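Local coordinates for protein phosphosugar isomerase (PDB 5UQI) that binds arabinose-5-phosphate through a sugar isomerase (SIS) domain and probably interconverts it with ribulose 5-phosphate, an aldose-ketose isomerization linked to lipopolysaccharide biosynthesis, at residues F48-G52 and T103-L107; Q43-I49 and D91-I97; E31-L35 and L137-I141; A66-T70 and L175-T179. One frame throughout, in Å; residues are numbered along the deposited sequence.

In the fold
Three of the four contacts reach the parallel sheet of the SIS domain. Interaction 2 pairs strands 46-50 and 93-97 inside it; interaction 1 takes up the first of these strands where it runs out toward arabinose-5-phosphate, and the two touch through Ile106 CG2 and Leu96 CD2, 3.8 Å apart. Interaction 3 packs helix 32-41 on the edge strand 137-140, its centre about 14 Å from that of interaction 2. Interaction 4, about 27 Å from interaction 1 between centres, lies far from the ligand end; its Thr70 CG2 meets Val46 CG2 of interaction 2 at 3.8 Å. Of the four, interaction 1 holds pocket residues: Val51, Gly52 and Thr103.

Interaction 1: residues F48-G52 and T103-L107; sequences FIGVG and TAEIL. With A5P (arabinose-5-phosphate), chain B.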
loop_
_atom_site.group_PDB
_atom_site.type_symbol
_atom_site.label_atom_id
_atom_site.label_comp_id
_atom_site.label_asym_id
_atom_site.label_seq_id
_atom_site.Cartn_x
_atom_site.Cartn_y
_atom_site.Cartn_z
ATOM N N PHE A 48 -2.337 0.691 8.215
ATOM C CA PHE A 48 -1.890 -0.166 7.111
ATOM C C PHE A 48 -1.551 -1.542 7.663
ATOM O O PHE A 48 -0.888 -1.644 8.713
ATOM C CB PHE A 48 -0.598 0.403 6.464
ATOM C CG PHE A 48 -0.824 1.556 5.549
ATOM C CD1 PHE A 48 -0.865 2.858 6.054
ATOM C CD2 PHE A 48 -0.920 1.317 4.150
ATOM C CE1 PHE A 48 -1.078 3.956 5.168
ATOM C CE2 PHE A 48 -1.115 2.412 3.269
ATOM C CZ PHE A 48 -1.132 3.711 3.778
ATOM N N ILE A 49 -1.974 -2.586 6.931
ATOM C CA ILE A 49 -1.698 -3.955 7.385
ATOM C C ILE A 49 -1.110 -4.708 6.203
ATOM O O ILE A 49 -1.612 -4.659 5.051
ATOM C CB ILE A 49 -3.041 -4.677 7.815
ATOM C CG1 ILE A 49 -3.649 -3.928 8.992
ATOM C CG2 ILE A 49 -2.730 -6.144 8.152
ATOM C CD1 ILE A 49 -4.942 -4.602 9.540
ATOM N N GLY A 50 -0.029 -5.475 6.471
ATOM C CA GLY A 50 0.632 -6.297 5.429
ATOM C C GLY A 50 1.565 -7.265 6.124
ATOM O O GLY A 50 1.776 -7.177 7.342
ATOM N N VAL A 51 2.066 -8.200 5.315
ATOM C CA VAL A 51 3.145 -9.106 5.778
ATOM C C VAL A 51 4.157 -9.250 4.656
ATOM O O VAL A 51 3.891 -8.823 3.511
ATOM C CB VAL A 51 2.628 -10.528 6.168
ATOM C CG1 VAL A 51 1.594 -10.448 7.348
ATOM C CG2 VAL A 51 2.108 -11.303 4.965
ATOM N N GLY A 52 5.335 -9.800 4.964
ATOM C CA GLY A 52 6.336 -9.933 3.866
ATOM C C GLY A 52 6.762 -8.591 3.283
ATOM O O GLY A 52 6.771 -7.597 3.968
ATOM N N THR A 103 -3.017 -13.874 0.407
ATOM C CA THR A 103 -2.072 -14.276 1.464
ATOM C C THR A 103 -2.842 -14.701 2.678
ATOM O O THR A 103 -3.620 -13.926 3.177
ATOM C CB THR A 103 -1.223 -13.013 1.787
ATOM O OG1 THR A 103 -0.653 -12.585 0.564
ATOM C CG2 THR A 103 -0.123 -13.328 2.838
ATOM N N ALA A 104 -2.587 -15.922 3.170
ATOM C CA ALA A 104 -3.370 -16.492 4.280
ATOM C C ALA A 104 -3.377 -15.602 5.506
ATOM O O ALA A 104 -4.401 -15.362 6.130
ATOM C CB ALA A 104 -2.876 -17.879 4.651
ATOM N N GLU A 105 -2.192 -15.057 5.831
ATOM C CA GLU A 105 -2.126 -14.220 7.025
ATOM C C GLU A 105 -2.994 -12.970 6.940
ATOM O O GLU A 105 -3.513 -12.507 7.963
ATOM C CB GLU A 105 -0.633 -13.808 7.279
ATOM C CG GLU A 105 0.285 -14.987 7.590
ATOM C CD GLU A 105 0.983 -15.546 6.359
ATOM O OE1 GLU A 105 0.435 -15.460 5.202
ATOM O OE2 GLU A 105 2.034 -16.175 6.538
ATOM N N ILE A 106 -3.167 -12.394 5.756
ATOM C CA ILE A 106 -3.951 -11.208 5.634
ATOM C C ILE A 106 -5.430 -11.573 5.626
ATOM O O ILE A 106 -6.203 -10.895 6.265
ATOM C CB ILE A 106 -3.579 -10.411 4.346
ATOM C CG1 ILE A 106 -2.092 -10.074 4.327
ATOM C CG2 ILE A 106 -4.432 -9.166 4.193
ATOM C CD1 ILE A 106 -1.725 -9.126 5.497
ATOM N N LEU A 107 -5.772 -12.656 4.939
ATOM C CA LEU A 107 -7.222 -13.021 4.984
ATOM C C LEU A 107 -7.666 -13.375 6.400
ATOM O O LEU A 107 -8.868 -13.222 6.702
ATOM C CB LEU A 107 -7.505 -14.214 4.111
ATOM C CG LEU A 107 -7.084 -14.016 2.681
ATOM C CD1 LEU A 107 -7.304 -15.270 1.833
ATOM C CD2 LEU A 107 -7.769 -12.880 1.959
HETATM C C1 A5P B . 7.221 -12.897 -0.402
HETATM O O1 A5P B . 7.649 -12.533 -1.416
HETATM C C2 A5P B . 6.763 -11.865 0.523
HETATM O O2 A5P B . 7.734 -10.936 0.885
HETATM C C3 A5P B . 5.580 -11.335 -0.166
HETATM O O3 A5P B . 5.487 -9.906 -0.155
HETATM C C4 A5P B . 4.644 -12.056 0.769
HETATM O O4 A5P B . 4.594 -13.434 0.440
HETATM C C5 A5P B . 3.261 -11.480 0.765
HETATM O O5 A5P B . 2.713 -11.667 -0.486
HETATM P P A5P B . 1.471 -10.720 -0.818
HETATM O O1P A5P B . 1.974 -9.314 -1.191
HETATM O O2P A5P B . 0.824 -11.481 -2.091
HETATM O O3P A5P B . 0.663 -10.619 0.375
#
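CD1 of Ile106 reaches across to the backbone of Gly50, 3.7 Å from its CA, in a contact between 48-52 and 103-107 that is apolar, with Val51 and Ile106 giving most of the area. The same methyl also touches CG2 of Ile49. Ile106 CD1 lies 4.0 Å from Val51 CG1. Both Ile106 torsions are near -60° (chi1 -56°, chi2 -64°), and this bend carries the methyl in toward the strand end although the CB itself sets off to one side. Val51 divides its branches: CG1 lies near CB of Glu105 as well as Ile106 CD1, while CG2 passes alongside CG2 of Thr103 at 3.7 Å, the two side chains running in opposite directions.

Polar chemistry goes to the ligand. Thr103, at the N-cap position of helix 104-107, directs OG1 to phosphate oxygen O3P of arabinose-5-phosphate; the 2.4 Å between them is shorter than a normal hydrogen bond, so its exact length is doubtful. Ser98 OG also bonds to this hydroxyl. Gly52 CA approaches sugar atom O2 at 3.4 Å. Ser54, Lys53, Asn99, Ser100 and Ser98 add to the polar grip on the ligand.

Thr103 therefore works with two sides, its methyl packed on Val51 and its hydroxyl on the phosphate. The apolar contact joins two of the chain segments that line the sugar-phosphate pocket, as expected at the strand ends of a SIS domain.

Interaction 2: residues Q43-I49 and D91-I97; sequences QGKVVFI and DDVVILI
Phe48 and Ile95 lie side by side on one face of a parallel strand pair, pointing the same way, with Phe48 CE2 3.8 Å from Ile95 CD1. Chi1 of -78° sets the Phe48 ring beside its own backbone N, and the ring leans over the neighbouring strand, where CD1 of Ile97 comes to its edge, 3.9 Å from Phe48 CD2. Ile95 also sends CD1 back to CG1 of Val46, 3.6 Å away, bridging two residues of strand 46-50. On the other face Ile49, its chain extended beyond CG1 (chi2 -177°), stretches CD1 to CG1 of Val94 at 3.6 Å, while Leu96 CD2 sits beside Ile49 CB.

Between these layers the backbones alternate hydrogen bonds, from Val93 N to Lys45 O through to Ile97 N on Ile49 O, the last at 2.9 Å. Where the ladder begins, Asp92 takes over: its OD1 accepts Lys45 N at 2.8 Å, the bond nearly straight, 171° at the hydrogen, but approaching from above the carboxylate plane. Water 1 links Gln43 N with Asp91 O.

One carboxylate thus takes two backbone N-H groups, those of Lys45 and, through OD2, Ala89, just before the strands begin, while branched aliphatic side chains and one ring pack on both faces of these two inner strands.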
loop_
_atom_site.group_PDB
_atom_site.type_symbol
_atom_site.label_atom_id
_atom_site.label_comp_id
_atom_site.label_asym_id
_atom_site.label_seq_id
_atom_site.Cartn_x
_atom_site.Cartn_y
_atom_site.Cartn_z
ATOM N N GLN A 43 -11.804 10.006 10.242
ATOM C CA GLN A 43 -11.719 10.781 11.458
ATOM C C GLN A 43 -10.734 10.213 12.473
ATOM O O GLN A 43 -10.482 10.824 13.501
ATOM C CB GLN A 43 -13.127 10.818 12.077
ATOM C CG GLN A 43 -14.129 11.514 11.177
ATOM C CD GLN A 43 -15.461 11.656 11.867
ATOM O OE1 GLN A 43 -15.564 12.274 12.933
ATOM N NE2 GLN A 43 -16.488 11.065 11.283
ATOM N N GLY A 44 -10.212 9.013 12.184
ATOM C CA GLY A 44 -9.233 8.398 13.099
ATOM C C GLY A 44 -7.902 8.288 12.344
ATOM O O GLY A 44 -7.518 9.212 11.645
ATOM N N LYS A 45 -7.208 7.175 12.536
ATOM C CA LYS A 45 -5.959 6.953 11.844
ATOM C C LYS A 45 -6.149 6.012 10.658
ATOM O O LYS A 45 -7.095 5.225 10.637
ATOM C CB LYS A 45 -4.988 6.309 12.832
ATOM C CG LYS A 45 -4.759 7.292 14.013
ATOM C CD LYS A 45 -3.442 7.088 14.731
ATOM C CE LYS A 45 -3.518 7.673 16.118
ATOM N NZ LYS A 45 -3.349 9.141 16.076
ATOM N N VAL A 46 -5.267 6.126 9.661
ATOM C CA VAL A 46 -5.199 5.172 8.563
ATOM C C VAL A 46 -4.262 4.042 8.984
ATOM O O VAL A 46 -3.094 4.282 9.220
ATOM C CB VAL A 46 -4.744 5.831 7.230
ATOM C CG1 VAL A 46 -4.612 4.817 6.107
ATOM C CG2 VAL A 46 -5.693 6.999 6.865
ATOM N N VAL A 47 -4.812 2.836 9.104
ATOM C CA VAL A 47 -3.992 1.712 9.638
ATOM C C VAL A 47 -3.650 0.839 8.475
ATOM O O VAL A 47 -4.532 0.309 7.784
ATOM C CB VAL A 47 -4.764 0.921 10.680
ATOM C CG1 VAL A 47 -3.920 -0.262 11.167
ATOM C CG2 VAL A 47 -5.183 1.819 11.829
ATOM N N PHE A 48 -2.337 0.691 8.215
ATOM C CA PHE A 48 -1.890 -0.166 7.111
ATOM C C PHE A 48 -1.551 -1.542 7.663
ATOM O O PHE A 48 -0.888 -1.644 8.713
ATOM C CB PHE A 48 -0.598 0.403 6.464
ATOM C CG PHE A 48 -0.824 1.556 5.549
ATOM C CD1 PHE A 48 -0.865 2.858 6.054
ATOM C CD2 PHE A 48 -0.920 1.317 4.150
ATOM C CE1 PHE A 48 -1.078 3.956 5.168
ATOM C CE2 PHE A 48 -1.115 2.412 3.269
ATOM C CZ PHE A 48 -1.132 3.711 3.778
ATOM N N ILE A 49 -1.974 -2.586 6.931
ATOM C CA ILE A 49 -1.698 -3.955 7.385
ATOM C C ILE A 49 -1.110 -4.708 6.203
ATOM O O ILE A 49 -1.612 -4.659 5.051
ATOM C CB ILE A 49 -3.041 -4.677 7.815
ATOM C CG1 ILE A 49 -3.649 -3.928 8.992
ATOM C CG2 ILE A 49 -2.730 -6.144 8.152
ATOM C CD1 ILE A 49 -4.942 -4.602 9.540
ATOM N N ASP A 91 -13.199 4.695 14.479
ATOM C CA ASP A 91 -13.030 5.721 13.423
ATOM C C ASP A 91 -11.856 5.439 12.460
ATOM O O ASP A 91 -11.676 6.175 11.474
ATOM C CB ASP A 91 -12.763 7.097 14.039
ATOM C CG ASP A 91 -13.966 7.641 14.848
ATOM O OD1 ASP A 91 -15.110 7.448 14.412
ATOM O OD2 ASP A 91 -13.726 8.256 15.902
ATOM N N ASP A 92 -11.052 4.400 12.752
ATOM C CA ASP A 92 -9.884 4.164 11.894
ATOM C C ASP A 92 -10.284 3.524 10.598
ATOM O O ASP A 92 -11.301 2.820 10.534
ATOM C CB ASP A 92 -8.904 3.227 12.602
ATOM C CG ASP A 92 -8.298 3.840 13.896
ATOM O OD1 ASP A 92 -8.312 5.086 14.105
ATOM O OD2 ASP A 92 -7.896 3.050 14.793
ATOM N N VAL A 93 -9.536 3.829 9.543
ATOM C CA VAL A 93 -9.763 3.225 8.223
ATOM C C VAL A 93 -8.596 2.310 7.994
ATOM O O VAL A 93 -7.475 2.744 8.280
ATOM C CB VAL A 93 -9.863 4.299 7.116
ATOM C CG1 VAL A 93 -9.820 3.707 5.697
ATOM C CG2 VAL A 93 -11.107 5.162 7.421
ATOM N N VAL A 94 -8.827 1.124 7.439
ATOM C CA VAL A 94 -7.783 0.072 7.314
ATOM C C VAL A 94 -7.455 -0.107 5.849
ATOM O O VAL A 94 -8.374 -0.303 5.003
ATOM C CB VAL A 94 -8.250 -1.256 7.981
ATOM C CG1 VAL A 94 -7.182 -2.321 7.837
ATOM C CG2 VAL A 94 -8.588 -1.059 9.440
ATOM N N ILE A 95 -6.149 -0.066 5.504
ATOM C CA ILE A 95 -5.724 -0.407 4.166
ATOM C C ILE A 95 -4.950 -1.699 4.279
ATOM O O ILE A 95 -3.916 -1.750 4.963
ATOM C CB ILE A 95 -4.808 0.680 3.534
ATOM C CG1 ILE A 95 -5.590 2.013 3.388
ATOM C CG2 ILE A 95 -4.238 0.219 2.231
ATOM C CD1 ILE A 95 -4.763 3.198 2.843
ATOM N N LEU A 96 -5.411 -2.749 3.630
ATOM C CA LEU A 96 -4.698 -4.019 3.668
ATOM C C LEU A 96 -3.981 -4.222 2.338
ATOM O O LEU A 96 -4.580 -4.133 1.255
ATOM C CB LEU A 96 -5.673 -5.192 3.854
ATOM C CG LEU A 96 -6.440 -5.078 5.178
ATOM C CD1 LEU A 96 -7.902 -4.593 4.965
ATOM C CD2 LEU A 96 -6.404 -6.382 5.971
ATOM N N ILE A 97 -2.667 -4.478 2.373
ATOM C CA ILE A 97 -1.842 -4.590 1.170
ATOM C C ILE A 97 -1.420 -6.008 0.974
ATOM O O ILE A 97 -0.828 -6.626 1.869
ATOM C CB ILE A 97 -0.572 -3.659 1.264
ATOM C CG1 ILE A 97 -1.000 -2.208 1.426
ATOM C CG2 ILE A 97 0.262 -3.883 -0.022
ATOM C CD1 ILE A 97 0.228 -1.251 1.438
HETATM O O HOH W 1 -13.511 7.601 10.176
HETATM O O HOH W 2 -10.797 9.963 16.204
#

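Interaction 3: residues E31-L35 and L137-I141; sequences EFANL and LSVEI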
loop_
_atom_site.group_PDB
_atom_site.type_symbol
_atom_site.label_atom_id
_atom_site.label_comp_id
_atom_site.label_asym_id
_atom_site.label_seq_id
_atom_site.Cartn_x
_atom_site.Cartn_y
_atom_site.Cartn_z
ATOM N N GLU A 31 -10.703 4.143 -9.647
ATOM C CA GLU A 31 -11.143 4.146 -8.236
ATOM C C GLU A 31 -10.304 5.039 -7.334
ATOM O O GLU A 31 -10.596 5.172 -6.157
ATOM C CB GLU A 31 -11.190 2.687 -7.697
ATOM C CG GLU A 31 -9.870 1.943 -7.564
ATOM C CD GLU A 31 -9.240 1.374 -8.858
ATOM O OE1 GLU A 31 -9.121 2.102 -9.868
ATOM O OE2 GLU A 31 -8.789 0.205 -8.901
ATOM N N PHE A 32 -9.299 5.692 -7.892
ATOM C CA PHE A 32 -8.433 6.564 -7.030
ATOM C C PHE A 32 -9.097 7.802 -6.510
ATOM O O PHE A 32 -8.748 8.284 -5.413
ATOM C CB PHE A 32 -7.099 6.870 -7.688
ATOM C CG PHE A 32 -6.130 5.724 -7.568
ATOM C CD1 PHE A 32 -6.342 4.517 -8.209
ATOM C CD2 PHE A 32 -5.063 5.832 -6.708
ATOM C CE1 PHE A 32 -5.449 3.454 -8.108
ATOM C CE2 PHE A 32 -4.199 4.741 -6.553
ATOM C CZ PHE A 32 -4.377 3.588 -7.268
ATOM N N ALA A 33 -10.077 8.339 -7.253
ATOM C CA ALA A 33 -10.807 9.456 -6.706
ATOM C C ALA A 33 -11.610 9.028 -5.488
ATOM O O ALA A 33 -11.617 9.733 -4.467
ATOM C CB ALA A 33 -11.706 10.055 -7.786
ATOM N N ASN A 34 -12.298 7.876 -5.577
ATOM C CA ASN A 34 -13.027 7.363 -4.419
ATOM C C ASN A 34 -12.048 7.066 -3.266
ATOM O O ASN A 34 -12.377 7.358 -2.114
ATOM C CB ASN A 34 -13.761 6.083 -4.754
ATOM C CG ASN A 34 -15.040 6.361 -5.474
ATOM O OD1 ASN A 34 -15.579 7.481 -5.413
ATOM N ND2 ASN A 34 -15.525 5.375 -6.160
ATOM N N LEU A 35 -10.845 6.595 -3.605
ATOM C CA LEU A 35 -9.834 6.320 -2.542
ATOM C C LEU A 35 -9.511 7.610 -1.774
ATOM O O LEU A 35 -9.514 7.650 -0.515
ATOM C CB LEU A 35 -8.604 5.656 -3.169
ATOM C CG LEU A 35 -7.409 5.482 -2.190
ATOM C CD1 LEU A 35 -7.806 4.505 -1.058
ATOM C CD2 LEU A 35 -6.224 4.952 -2.954
ATOM N N LEU A 137 -13.600 -1.038 -0.328
ATOM C CA LEU A 137 -13.046 -0.422 -1.516
ATOM C C LEU A 137 -11.841 -1.255 -1.922
ATOM O O LEU A 137 -10.822 -1.335 -1.187
ATOM C CB LEU A 137 -12.696 1.058 -1.280
ATOM C CG LEU A 137 -12.034 1.709 -2.501
ATOM C CD1 LEU A 137 -12.988 1.822 -3.692
ATOM C CD2 LEU A 137 -11.540 3.074 -2.090
ATOM N N SER A 138 -11.952 -1.867 -3.092
ATOM C CA SER A 138 -10.814 -2.531 -3.755
ATOM C C SER A 138 -10.127 -1.588 -4.714
ATOM O O SER A 138 -10.762 -1.048 -5.688
ATOM C CB SER A 138 -11.284 -3.806 -4.518
ATOM O OG SER A 138 -10.254 -4.264 -5.395
ATOM N N VAL A 139 -8.809 -1.408 -4.489
ATOM C CA VAL A 139 -8.007 -0.634 -5.384
ATOM C C VAL A 139 -7.129 -1.629 -6.116
ATOM O O VAL A 139 -6.325 -2.386 -5.490
ATOM C CB VAL A 139 -7.129 0.356 -4.594
ATOM C CG1 VAL A 139 -6.221 1.107 -5.540
ATOM C CG2 VAL A 139 -7.980 1.308 -3.795
ATOM N N GLU A 140 -7.211 -1.662 -7.439
ATOM C CA GLU A 140 -6.495 -2.661 -8.223
ATOM C C GLU A 140 -5.218 -1.977 -8.724
ATOM O O GLU A 140 -5.254 -0.878 -9.324
ATOM C CB GLU A 140 -7.373 -3.212 -9.367
ATOM C CG GLU A 140 -6.725 -4.299 -10.198
ATOM C CD GLU A 140 -7.704 -4.847 -11.249
ATOM O OE1 GLU A 140 -7.771 -4.175 -12.290
ATOM O OE2 GLU A 140 -8.435 -5.863 -11.052
ATOM N N ILE A 141 -4.074 -2.558 -8.367
ATOM C CA ILE A 141 -2.777 -2.030 -8.792
ATOM C C ILE A 141 -2.168 -3.159 -9.617
ATOM O O ILE A 141 -1.508 -4.041 -9.066
ATOM C CB ILE A 141 -1.887 -1.696 -7.586
ATOM C CG1 ILE A 141 -2.631 -0.685 -6.670
ATOM C CG2 ILE A 141 -0.526 -1.168 -8.110
ATOM C CD1 ILE A 141 -1.909 -0.278 -5.403
HETATM O O HOH W 3 -6.517 0.986 -10.581
#
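Glu31, Leu137 and Val139 carry most of this contact between the start of helix 32-41 and the edge strand 137-140. With CG held between its backbone N and carbonyl carbon (chi1 67°), Glu31 folds over the strand: CG lies 3.6 Å from Ser138 O, and OE2 accepts the backbone N-H of Glu140, with N 2.8 Å away. That bond is almost straight, 176° at the hydrogen, and uses the anti side of the carboxylate, somewhat out of its plane. Water 3 lies 2.6 Å from Glu140 O and is more weakly linked to Glu31 OE1. The acid end of Glu140 bonds through OE2 to His127 N.

Leu137 lays CD2 against the helix backbone, 3.7 Å from Leu35 CA, its side chain crossing that of Leu35 at about a right angle. Val139 splits its two methyls between helix residues: CG1 meets CZ of Phe32 at 3.5 Å, and CG2 meets CD2 of Leu35 at 4.1 Å. Phe32 continues onto Val164 and Val168 of helix 156-175.

On its outer side the edge strand meets no further strand of this chain, and the Glu140 N-H goes to the carboxylate of Glu31 instead, beside an apolar seam that fastens helix 32-41 to the sheet.

Interaction 4: residues A66-T70 and L175-T179; sequences ASTGT and LKKFT
The ring of Phe178 packs one face against the peptide atoms of 67-69. Thr68 O stands 3.3 Å above the ring plane, offset toward the rim, and Gly69 N lies over the same face. Gly69, without a side chain, lets its CA come to 3.4 Å from Phe178 CE1, and Ser67 O lies 3.5 Å from Phe178 CZ. With CG anti to its own N (chi1 -171°), Phe178 reaches out from its loop to meet this turn.

The second grip is polar. Lys176 NZ donates to Gly69 O at 2.8 Å, coming from above the carbonyl plane with a C=O...N angle of 137°; its CE also lies near that oxygen, at 3.2 Å. The lysine chain, bent at chi3 (-61°), brings the ammonium back over the glycine carbonyl.

Both turns are set by helix ends. Gly69, with positive phi, is the C' residue of a Schellman motif closing helix 52-67, with Thr70 N bonded to Phe65 O and Gly69 N to Ala66 O. Lys177, also with positive phi, ends helix 156-175 in a Schellman motif of its own, and the two contact residues Lys176 and Phe178 flank it in sequence. Ser173 OG bonds to Thr68 O, the carbonyl that faces the ring.

The contact thus ties the C-terminal end of helix 52-67 to the loop between helices 156-175 and 180-186. Phe183 and Tyr186 of the latter touch Phe178, while Thr70 leads on to strand 72-76.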
loop_
_atom_site.group_PDB
_atom_site.type_symbol
_atom_site.label_atom_id
_atom_site.label_comp_id
_atom_site.label_asym_id
_atom_site.label_seq_id
_atom_site.Cartn_x
_atom_site.Cartn_y
_atom_site.Cartn_z
ATOM N N ALA A 66 1.912 9.710 7.608
ATOM C CA ALA A 66 1.983 10.480 8.846
ATOM C C ALA A 66 2.838 11.742 8.697
ATOM O O ALA A 66 2.468 12.839 9.225
ATOM C CB ALA A 66 2.577 9.618 9.951
ATOM N N SER A 67 3.952 11.593 8.020
ATOM C CA SER A 67 4.955 12.692 7.888
ATOM C C SER A 67 4.421 13.785 7.000
ATOM O O SER A 67 4.960 14.900 7.096
ATOM C CB SER A 67 6.259 12.165 7.335
ATOM O OG SER A 67 6.121 11.677 6.071
ATOM N N THR A 68 3.399 13.489 6.219
ATOM C CA THR A 68 2.823 14.489 5.287
ATOM C C THR A 68 1.425 14.887 5.711
ATOM O O THR A 68 0.730 15.514 4.892
ATOM C CB THR A 68 2.836 13.988 3.863
ATOM O OG1 THR A 68 2.035 12.807 3.751
ATOM C CG2 THR A 68 4.267 13.642 3.368
ATOM N N GLY A 69 1.006 14.579 6.935
ATOM C CA GLY A 69 -0.214 15.129 7.501
ATOM C C GLY A 69 -1.441 14.258 7.643
ATOM O O GLY A 69 -2.484 14.740 8.026
ATOM N N THR A 70 -1.310 12.960 7.330
ATOM C CA THR A 70 -2.430 12.032 7.516
ATOM C C THR A 70 -2.027 10.991 8.617
ATOM O O THR A 70 -1.290 10.079 8.278
ATOM C CB THR A 70 -2.709 11.328 6.184
ATOM O OG1 THR A 70 -3.030 12.330 5.182
ATOM C CG2 THR A 70 -3.885 10.353 6.339
ATOM N N LEU A 175 -3.967 18.456 -0.868
ATOM C CA LEU A 175 -5.411 18.775 -0.699
ATOM C C LEU A 175 -5.769 19.342 0.671
ATOM O O LEU A 175 -6.637 20.228 0.745
ATOM C CB LEU A 175 -6.281 17.559 -1.059
ATOM C CG LEU A 175 -6.155 17.152 -2.541
ATOM C CD1 LEU A 175 -6.761 15.769 -2.752
ATOM C CD2 LEU A 175 -6.886 18.184 -3.427
ATOM N N LYS A 176 -5.079 18.938 1.749
ATOM C CA LYS A 176 -5.380 19.447 3.062
ATOM C C LYS A 176 -4.537 20.671 3.432
ATOM O O LYS A 176 -4.646 21.129 4.573
ATOM C CB LYS A 176 -5.243 18.331 4.115
ATOM C CG LYS A 176 -3.823 17.942 4.496
ATOM C CD LYS A 176 -3.817 16.618 5.252
ATOM C CE LYS A 176 -4.624 16.676 6.553
ATOM N NZ LYS A 176 -5.020 15.277 6.934
ATOM N N LYS A 177 -3.703 21.162 2.497
ATOM C CA LYS A 177 -2.874 22.365 2.716
ATOM C C LYS A 177 -1.841 22.152 3.838
ATOM O O LYS A 177 -1.551 23.019 4.677
ATOM C CB LYS A 177 -3.770 23.608 3.057
ATOM C CG LYS A 177 -4.916 23.854 2.088
ATOM C CD LYS A 177 -4.581 24.808 0.955
ATOM C CE LYS A 177 -5.844 25.317 0.235
ATOM N NZ LYS A 177 -6.438 24.333 -0.727
ATOM N N PHE A 178 -1.269 20.951 3.875
ATOM C CA PHE A 178 -0.184 20.703 4.777
ATOM C C PHE A 178 1.019 21.598 4.453
ATOM O O PHE A 178 1.374 21.750 3.304
ATOM C CB PHE A 178 0.181 19.212 4.628
ATOM C CG PHE A 178 1.160 18.735 5.649
ATOM C CD1 PHE A 178 0.717 18.462 6.956
ATOM C CD2 PHE A 178 2.471 18.519 5.293
ATOM C CE1 PHE A 178 1.622 17.991 7.930
ATOM C CE2 PHE A 178 3.394 18.025 6.288
ATOM C CZ PHE A 178 2.966 17.799 7.565
ATOM N N THR A 179 1.602 22.217 5.484
ATOM C CA THR A 179 2.629 23.254 5.306
ATOM C C THR A 179 4.058 22.831 5.605
ATOM O O THR A 179 4.298 21.812 6.327
ATOM C CB THR A 179 2.297 24.416 6.267
ATOM O OG1 THR A 179 2.428 23.972 7.622
ATOM C CG2 THR A 179 0.862 24.865 6.086
#